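Local coordinates for protein transcriptional regulator, Crp/Fnr family (Eubacterium rectale ATCC 33656, PDB 3DV8) that probably regulates transcription by binding DNA through a Crp-like helix-turn-helix domain, probably in response to a signal sensed by a cyclic nucleotide-binding-type domain, at residues T28-N39 with V93-W104. Numbering follows the deposited sequence.
Sequences TQHVKKGTIIHN and VTIEAEKDTDLW
Gln29 and Leu103 exchange two backbone hydrogen bonds, as do Val31 and Thr101, which makes 28-31 and 101-104 an antiparallel pair whose directions lie 157° apart. The two segments then turn the corner together and pair again as 36-39 with 94-97, each now in the other sheet of the jelly roll (double-stranded beta-helix) that cyclic nucleotide-binding domains share with cupins. At the corner, a type II turn from Lys32 to Thr35 sends Gly34 N to Ala97 O at 2.7 Å. Beyond it, Ile37 N and His38 N both donate to Ile95 O, a classic beta bulge that shifts the register by one. Inside, between the sheets, Val31 CG2 lies against Leu103 CD1 and Ile37 CD1 meets Leu103 CD2 (3.9 Å), while Leu48 of strand 46-50 packs against both Ile37 and Leu103.

On the opposite face of the first pair, His30 and Asp102 are neighbours, with Thr28 and Trp104 beside them. A chi1 of 178° turns the His30 ring away from its own backbone N and out toward Asp102 and Asp100. There ND1 donates to Asp102 OD1 at 2.8 Å; the carboxylate oxygen lies near the ring plane, yet is approached from above its own plane. An alanine in place of Asp102 would probably leave ND1 without this acceptor and the imidazole freer to turn. Asp100 OD1 accepts from Lys33 N (2.9 Å), and a water joins Asp100 OD2 to His30 NE2.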
loop_
_atom_site.group_PDB
_atom_site.type_symbol
_atom_site.label_atom_id
_atom_site.label_comp_id
_atom_site.label_asym_id
_atom_site.label_seq_id
_atom_site.Cartn_x
_atom_site.Cartn_y
_atom_site.Cartn_z
ATOM N N THR A 28 28.659 -5.754 7.487
ATOM C CA THR A 28 28.400 -4.817 8.595
ATOM C C THR A 28 28.626 -3.411 8.042
ATOM O O THR A 28 29.572 -3.186 7.274
ATOM C CB THR A 28 29.336 -5.068 9.800
ATOM O OG1 THR A 28 29.069 -6.368 10.340
ATOM C CG2 THR A 28 29.135 -4.007 10.900
ATOM N N GLN A 29 27.780 -2.468 8.447
ATOM C CA GLN A 29 27.834 -1.100 7.923
ATOM C C GLN A 29 27.285 -0.090 8.917
ATOM O O GLN A 29 26.169 -0.269 9.400
ATOM C CB GLN A 29 26.993 -1.050 6.643
ATOM C CG GLN A 29 27.037 0.255 5.851
ATOM C CD GLN A 29 26.093 0.275 4.643
ATOM O OE1 GLN A 29 26.427 0.835 3.602
ATOM N NE2 GLN A 29 24.912 -0.320 4.783
ATOM N N HIS A 30 28.089 0.930 9.238
ATOM C CA HIS A 30 27.658 2.065 10.058
ATOM C C HIS A 30 27.285 3.143 9.037
ATOM O O HIS A 30 28.117 3.525 8.210
ATOM C CB HIS A 30 28.758 2.560 11.016
ATOM C CG HIS A 30 28.354 3.757 11.835
ATOM N ND1 HIS A 30 27.464 3.680 12.888
ATOM C CD2 HIS A 30 28.716 5.061 11.747
ATOM C CE1 HIS A 30 27.289 4.882 13.407
ATOM N NE2 HIS A 30 28.045 5.737 12.738
ATOM N N VAL A 31 26.041 3.617 9.100
ATOM C CA VAL A 31 25.492 4.616 8.174
ATOM C C VAL A 31 25.203 5.904 8.942
ATOM O O VAL A 31 24.453 5.868 9.905
ATOM C CB VAL A 31 24.167 4.087 7.538
ATOM C CG1 VAL A 31 23.659 5.030 6.471
ATOM C CG2 VAL A 31 24.376 2.707 6.939
ATOM N N LYS A 32 25.804 7.026 8.535
ATOM C CA LYS A 32 25.555 8.326 9.192
ATOM C C LYS A 32 24.194 8.880 8.761
ATOM O O LYS A 32 23.701 8.546 7.674
ATOM C CB LYS A 32 26.674 9.345 8.917
ATOM C CG LYS A 32 28.016 8.945 9.517
ATOM C CD LYS A 32 29.035 10.069 9.487
ATOM C CE LYS A 32 30.378 9.610 10.073
ATOM N NZ LYS A 32 31.331 10.735 10.326
ATOM N N LYS A 33 23.605 9.724 9.615
ATOM C CA LYS A 33 22.286 10.298 9.343
ATOM C C LYS A 33 22.304 11.193 8.116
ATOM O O LYS A 33 23.242 11.949 7.935
ATOM C CB LYS A 33 21.691 11.041 10.552
ATOM C CG LYS A 33 22.269 12.395 10.924
ATOM C CD LYS A 33 21.534 12.981 12.137
ATOM C CE LYS A 33 20.182 13.575 11.793
ATOM N NZ LYS A 33 19.365 13.742 13.033
ATOM N N GLY A 34 21.260 11.093 7.297
ATOM C CA GLY A 34 21.164 11.815 6.037
ATOM C C GLY A 34 21.644 11.013 4.834
ATOM O O GLY A 34 21.493 11.489 3.699
ATOM N N THR A 35 22.223 9.820 5.054
ATOM C CA THR A 35 22.686 8.972 3.952
ATOM C C THR A 35 21.496 8.212 3.361
ATOM O O THR A 35 20.713 7.597 4.098
ATOM C CB THR A 35 23.724 7.907 4.393
ATOM O OG1 THR A 35 24.809 8.521 5.096
ATOM C CG2 THR A 35 24.269 7.135 3.188
ATOM N N ILE A 36 21.382 8.263 2.034
ATOM C CA ILE A 36 20.400 7.488 1.276
ATOM C C ILE A 36 21.101 6.122 1.078
ATOM O O ILE A 36 22.201 6.070 0.538
ATOM C CB ILE A 36 20.037 8.186 -0.069
ATOM C CG1 ILE A 36 19.438 9.576 0.220
ATOM C CG2 ILE A 36 19.078 7.323 -0.894
ATOM C CD1 ILE A 36 18.951 10.356 -1.000
ATOM N N ILE A 37 20.493 5.052 1.592
ATOM C CA ILE A 37 21.030 3.677 1.495
ATOM C C ILE A 37 20.406 2.890 0.335
ATOM O O ILE A 37 21.001 1.929 -0.151
ATOM C CB ILE A 37 20.948 2.918 2.864
ATOM C CG1 ILE A 37 19.515 2.569 3.265
ATOM C CG2 ILE A 37 21.639 3.748 3.968
ATOM C CD1 ILE A 37 19.368 2.213 4.733
ATOM N N HIS A 38 19.196 3.281 -0.072
ATOM C CA HIS A 38 18.510 2.733 -1.243
ATOM C C HIS A 38 17.779 3.874 -1.983
ATOM O O HIS A 38 17.088 4.676 -1.346
ATOM C CB HIS A 38 17.536 1.647 -0.837
ATOM C CG HIS A 38 16.859 1.007 -2.002
ATOM N ND1 HIS A 38 15.546 1.257 -2.326
ATOM C CD2 HIS A 38 17.336 0.179 -2.961
ATOM C CE1 HIS A 38 15.234 0.581 -3.414
ATOM N NE2 HIS A 38 16.301 -0.076 -3.823
ATOM N N ASN A 39 17.945 3.941 -3.307
ATOM C CA ASN A 39 17.366 5.005 -4.136
ATOM C C ASN A 39 16.698 4.412 -5.370
ATOM O O ASN A 39 17.222 4.499 -6.477
ATOM C CB ASN A 39 18.468 6.030 -4.499
ATOM C CG ASN A 39 17.932 7.287 -5.197
ATOM O OD1 ASN A 39 16.804 7.733 -4.959
ATOM N ND2 ASN A 39 18.766 7.880 -6.041
ATOM N N VAL A 93 11.053 3.193 -4.095
ATOM C CA VAL A 93 11.073 3.899 -2.819
ATOM C C VAL A 93 12.502 4.336 -2.519
ATOM O O VAL A 93 13.455 3.728 -3.026
ATOM C CB VAL A 93 10.549 2.998 -1.648
ATOM C CG1 VAL A 93 9.109 2.545 -1.912
ATOM C CG2 VAL A 93 11.464 1.788 -1.405
ATOM N N THR A 94 12.633 5.396 -1.721
ATOM C CA THR A 94 13.925 5.888 -1.252
ATOM C C THR A 94 13.996 5.579 0.252
ATOM O O THR A 94 13.038 5.839 0.987
ATOM C CB THR A 94 14.125 7.384 -1.571
ATOM O OG1 THR A 94 14.065 7.557 -2.992
ATOM C CG2 THR A 94 15.487 7.894 -1.065
ATOM N N ILE A 95 15.113 4.982 0.681
ATOM C CA ILE A 95 15.350 4.625 2.086
ATOM C C ILE A 95 16.605 5.369 2.534
ATOM O O ILE A 95 17.639 5.313 1.843
ATOM C CB ILE A 95 15.528 3.103 2.309
ATOM C CG1 ILE A 95 14.402 2.303 1.617
ATOM C CG2 ILE A 95 15.545 2.799 3.802
ATOM C CD1 ILE A 95 14.626 0.812 1.587
ATOM N N GLU A 96 16.505 6.077 3.664
ATOM C CA GLU A 96 17.630 6.837 4.214
ATOM C C GLU A 96 17.696 6.755 5.739
ATOM O O GLU A 96 16.676 6.505 6.388
ATOM C CB GLU A 96 17.537 8.301 3.765
ATOM C CG GLU A 96 16.378 9.087 4.389
ATOM C CD GLU A 96 16.255 10.516 3.891
ATOM O OE1 GLU A 96 16.811 10.858 2.826
ATOM O OE2 GLU A 96 15.572 11.298 4.578
ATOM N N ALA A 97 18.888 7.007 6.289
ATOM C CA ALA A 97 19.122 6.995 7.742
ATOM C C ALA A 97 18.702 8.330 8.378
ATOM O O ALA A 97 19.264 9.376 8.043
ATOM C CB ALA A 97 20.609 6.713 8.047
ATOM N N GLU A 98 17.720 8.291 9.278
ATOM C CA GLU A 98 17.293 9.489 10.042
ATOM C C GLU A 98 18.179 9.788 11.248
ATOM O O GLU A 98 18.189 10.918 11.737
ATOM C CB GLU A 98 15.844 9.384 10.500
ATOM C CG GLU A 98 14.874 9.626 9.409
ATOM C CD GLU A 98 13.467 9.682 9.932
ATOM O OE1 GLU A 98 13.009 8.686 10.549
ATOM O OE2 GLU A 98 12.828 10.727 9.701
ATOM N N LYS A 99 18.827 8.752 11.770
ATOM C CA LYS A 99 19.832 8.850 12.826
ATOM C C LYS A 99 20.963 7.946 12.374
ATOM O O LYS A 99 20.776 7.173 11.414
ATOM C CB LYS A 99 19.260 8.378 14.156
ATOM C CG LYS A 99 18.125 9.263 14.675
ATOM C CD LYS A 99 17.657 8.784 16.042
ATOM C CE LYS A 99 16.696 9.760 16.687
ATOM N NZ LYS A 99 15.422 9.812 15.976
ATOM N N ASP A 100 22.133 8.063 13.014
ATOM C CA ASP A 100 23.284 7.190 12.702
ATOM C C ASP A 100 22.843 5.763 12.968
ATOM O O ASP A 100 22.359 5.484 14.062
ATOM C CB ASP A 100 24.509 7.508 13.563
ATOM C CG ASP A 100 25.176 8.818 13.196
ATOM O OD1 ASP A 100 24.702 9.541 12.292
ATOM O OD2 ASP A 100 26.202 9.122 13.835
ATOM N N THR A 101 22.995 4.884 11.981
ATOM C CA THR A 101 22.481 3.518 12.079
ATOM C C THR A 101 23.510 2.419 11.797
ATOM O O THR A 101 24.285 2.514 10.844
ATOM C CB THR A 101 21.271 3.351 11.135
ATOM O OG1 THR A 101 20.326 4.398 11.398
ATOM C CG2 THR A 101 20.595 1.998 11.338
ATOM N N ASP A 102 23.503 1.394 12.652
ATOM C CA ASP A 102 24.327 0.192 12.499
ATOM C C ASP A 102 23.435 -0.877 11.872
ATOM O O ASP A 102 22.445 -1.290 12.481
ATOM C CB ASP A 102 24.856 -0.293 13.850
ATOM C CG ASP A 102 25.858 0.652 14.450
ATOM O OD1 ASP A 102 26.780 1.080 13.721
ATOM O OD2 ASP A 102 25.747 0.942 15.659
ATOM N N LEU A 103 23.799 -1.298 10.657
ATOM C CA LEU A 103 23.061 -2.290 9.874
ATOM C C LEU A 103 23.908 -3.518 9.559
ATOM O O LEU A 103 25.136 -3.469 9.568
ATOM C CB LEU A 103 22.659 -1.718 8.496
ATOM C CG LEU A 103 21.743 -0.521 8.287
ATOM C CD1 LEU A 103 22.327 0.738 8.888
ATOM C CD2 LEU A 103 21.554 -0.313 6.791
ATOM N N TRP A 104 23.198 -4.610 9.296
ATOM C CA TRP A 104 23.748 -5.812 8.689
ATOM C C TRP A 104 23.005 -5.892 7.361
ATOM O O TRP A 104 21.802 -5.584 7.312
ATOM C CB TRP A 104 23.443 -7.079 9.474
ATOM C CG TRP A 104 24.223 -7.255 10.695
ATOM C CD1 TRP A 104 25.551 -7.502 10.777
ATOM C CD2 TRP A 104 23.719 -7.274 12.031
ATOM N NE1 TRP A 104 25.924 -7.646 12.089
ATOM C CE2 TRP A 104 24.816 -7.513 12.883
ATOM C CE3 TRP A 104 22.444 -7.100 12.595
ATOM C CZ2 TRP A 104 24.684 -7.583 14.282
ATOM C CZ3 TRP A 104 22.309 -7.167 13.992
ATOM C CH2 TRP A 104 23.427 -7.408 14.816
HETATM O O HOH W 1 28.860 8.458 13.083
#